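Local atomic coordinates of sulfur oxidation protein soxB (Thermus thermophilus, PDB entry 2WDC), a protein that takes part in bacterial sulfur oxidation, binds two manganese ions and probably acts as a hydrolase related to the 5'-nucleotidases. Residues A[131-136]-A[146-151]. Sequence-based numbering, arbitrary orientation.
Sequences GDTWTN and EAVVRW. With MN (manganese (II) ion), chain Q; MN (manganese (II) ion), chain R; TBU (tertiary-butyl alcohol), chain N.
Trp-134 lays one indole face on Val-149: methyl CG2 stands 3.6 Å from the centroid of the five-membered ring and 20° off its normal, meeting the criteria for a CH-pi contact. In the preceding residue of helix 146-155, Val-148 CB faces Trp-134 CA. Its CG1, anti to the backbone N (chi1 -176°), comes within 3.4 Å of Thr-133 O and 3.8 Å of Thr-133 CG2, and approaches Trp-134 CD1; the other branch, CG2, lies 3.7 Å from Trp-134 O. That carbonyl is hydrogen-bonded to Ser-140 OG, and the indole NE1 to Gln-152 OE1 one turn along the helix. Thr-133 CG2 reaches the edge of the Trp-151 ring. On the helix flank turned from the loop, Arg-150 grips Glu-146 side-on, NE at 2.8 Å and NH2 at 3.0 Å from the same OE2, with that oxygen in the guanidinium plane, while OE1 accepts a bond from tert-butanol. A leucine in place of Glu-146 would probably leave the Arg-150 guanidinium without its carboxylate mate and freer to turn. Asp-132 OD2 bridges both manganese ions (2.2 and 2.4 Å), which share a water and are held by Asp-36, His-38, His-163, His-263, His-286 and His-288, the dinuclear centre characteristic of the 5'-nucleotidase family. Van der Waals packing of methyls on the indole and backbone carbonyls, with no polar bond between the two segments, thus seats the metal-binding loop against the helix.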
# COMPACT_ATOMS: atom_id res chain seq x y z
N GLY A 131 -3.46 6.85 5.93
CA GLY A 131 -2.17 7.31 5.43
C GLY A 131 -1.77 6.72 4.09
O GLY A 131 -2.49 5.89 3.53
N ASP A 132 -0.60 7.11 3.59
CA ASP A 132 -0.17 6.77 2.23
C ASP A 132 -1.24 7.31 1.29
O ASP A 132 -1.68 6.63 0.35
CB ASP A 132 0.03 5.27 2.01
CG ASP A 132 1.41 4.79 2.42
OD1 ASP A 132 2.19 5.63 2.94
OD2 ASP A 132 1.74 3.63 2.15
N THR A 133 -1.68 8.53 1.57
CA THR A 133 -2.75 9.16 0.81
C THR A 133 -2.24 10.18 -0.20
O THR A 133 -2.71 10.23 -1.34
CB THR A 133 -3.71 9.88 1.78
OG1 THR A 133 -4.06 9.00 2.85
CG2 THR A 133 -4.97 10.37 1.07
N TRP A 134 -1.32 11.03 0.24
CA TRP A 134 -0.92 12.20 -0.55
C TRP A 134 -0.06 12.01 -1.78
O TRP A 134 0.08 12.95 -2.57
CB TRP A 134 -0.19 13.22 0.33
CG TRP A 134 -1.00 13.75 1.48
CD1 TRP A 134 -2.35 13.61 1.71
CD2 TRP A 134 -0.49 14.57 2.55
NE1 TRP A 134 -2.71 14.30 2.85
CE2 TRP A 134 -1.59 14.91 3.37
CE3 TRP A 134 0.77 15.08 2.86
CZ2 TRP A 134 -1.45 15.70 4.52
CZ3 TRP A 134 0.91 15.85 4.01
CH2 TRP A 134 -0.19 16.16 4.82
N THR A 135 0.55 10.84 -1.89
CA THR A 135 1.59 10.59 -2.89
C THR A 135 1.28 9.51 -3.91
O THR A 135 0.29 8.81 -3.79
CB THR A 135 2.89 10.20 -2.12
OG1 THR A 135 2.60 9.14 -1.18
CG2 THR A 135 3.43 11.39 -1.31
N ASN A 136 2.16 9.42 -4.90
CA ASN A 136 2.18 8.32 -5.87
C ASN A 136 1.06 8.29 -6.90
O ASN A 136 0.49 7.24 -7.19
CB ASN A 136 2.31 6.97 -5.14
CG ASN A 136 3.29 7.03 -3.97
OD1 ASN A 136 2.90 6.86 -2.81
ND2 ASN A 136 4.55 7.37 -4.26
N GLU A 146 -0.73 18.73 -2.94
CA GLU A 146 -1.78 19.68 -2.58
C GLU A 146 -3.20 19.29 -2.99
O GLU A 146 -4.14 19.45 -2.21
CB GLU A 146 -1.46 21.09 -3.09
CG GLU A 146 -2.52 22.10 -2.66
CD GLU A 146 -2.15 23.54 -3.02
OE1 GLU A 146 -0.95 23.82 -3.18
OE2 GLU A 146 -3.07 24.37 -3.09
N ALA A 147 -3.37 18.82 -4.22
CA ALA A 147 -4.70 18.47 -4.69
C ALA A 147 -5.31 17.33 -3.88
O ALA A 147 -6.53 17.27 -3.71
CB ALA A 147 -4.67 18.11 -6.17
N VAL A 148 -4.47 16.42 -3.40
CA VAL A 148 -4.99 15.32 -2.60
C VAL A 148 -5.53 15.84 -1.27
O VAL A 148 -6.56 15.40 -0.78
CB VAL A 148 -3.93 14.23 -2.37
CG1 VAL A 148 -4.57 13.07 -1.62
CG2 VAL A 148 -3.34 13.76 -3.70
N VAL A 149 -4.79 16.77 -0.67
CA VAL A 149 -5.23 17.36 0.60
C VAL A 149 -6.53 18.12 0.37
O VAL A 149 -7.46 18.04 1.18
CB VAL A 149 -4.16 18.29 1.20
CG1 VAL A 149 -4.68 18.91 2.50
CG2 VAL A 149 -2.87 17.51 1.44
N ARG A 150 -6.62 18.86 -0.72
CA ARG A 150 -7.85 19.59 -1.00
C ARG A 150 -9.00 18.61 -1.16
O ARG A 150 -10.12 18.88 -0.70
CB ARG A 150 -7.69 20.50 -2.23
CG ARG A 150 -6.67 21.62 -1.99
CD ARG A 150 -6.70 22.70 -3.06
NE ARG A 150 -5.81 23.81 -2.69
CZ ARG A 150 -6.17 24.83 -1.92
NH1 ARG A 150 -7.40 24.93 -1.44
NH2 ARG A 150 -5.28 25.77 -1.62
N TRP A 151 -8.72 17.44 -1.74
CA TRP A 151 -9.77 16.43 -1.85
C TRP A 151 -10.18 15.93 -0.46
O TRP A 151 -11.37 15.79 -0.17
CB TRP A 151 -9.33 15.26 -2.74
CG TRP A 151 -10.26 14.11 -2.56
CD1 TRP A 151 -11.57 14.04 -2.96
CD2 TRP A 151 -10.03 12.95 -1.74
NE1 TRP A 151 -12.14 12.89 -2.49
CE2 TRP A 151 -11.23 12.20 -1.74
CE3 TRP A 151 -8.93 12.47 -1.02
CZ2 TRP A 151 -11.35 11.00 -1.03
CZ3 TRP A 151 -9.05 11.27 -0.34
CH2 TRP A 151 -10.25 10.54 -0.36
MN MN Q . 0.73 2.05 1.07
MN MN R . 2.94 2.42 3.85
O TBU N . -0.57 26.10 -0.91
C TBU N . -0.53 25.81 0.49
C1 TBU N . -0.23 24.33 0.68
C2 TBU N . -1.87 26.15 1.13
C3 TBU N . 0.57 26.64 1.15
O HOH W 1 2.10 0.93 2.25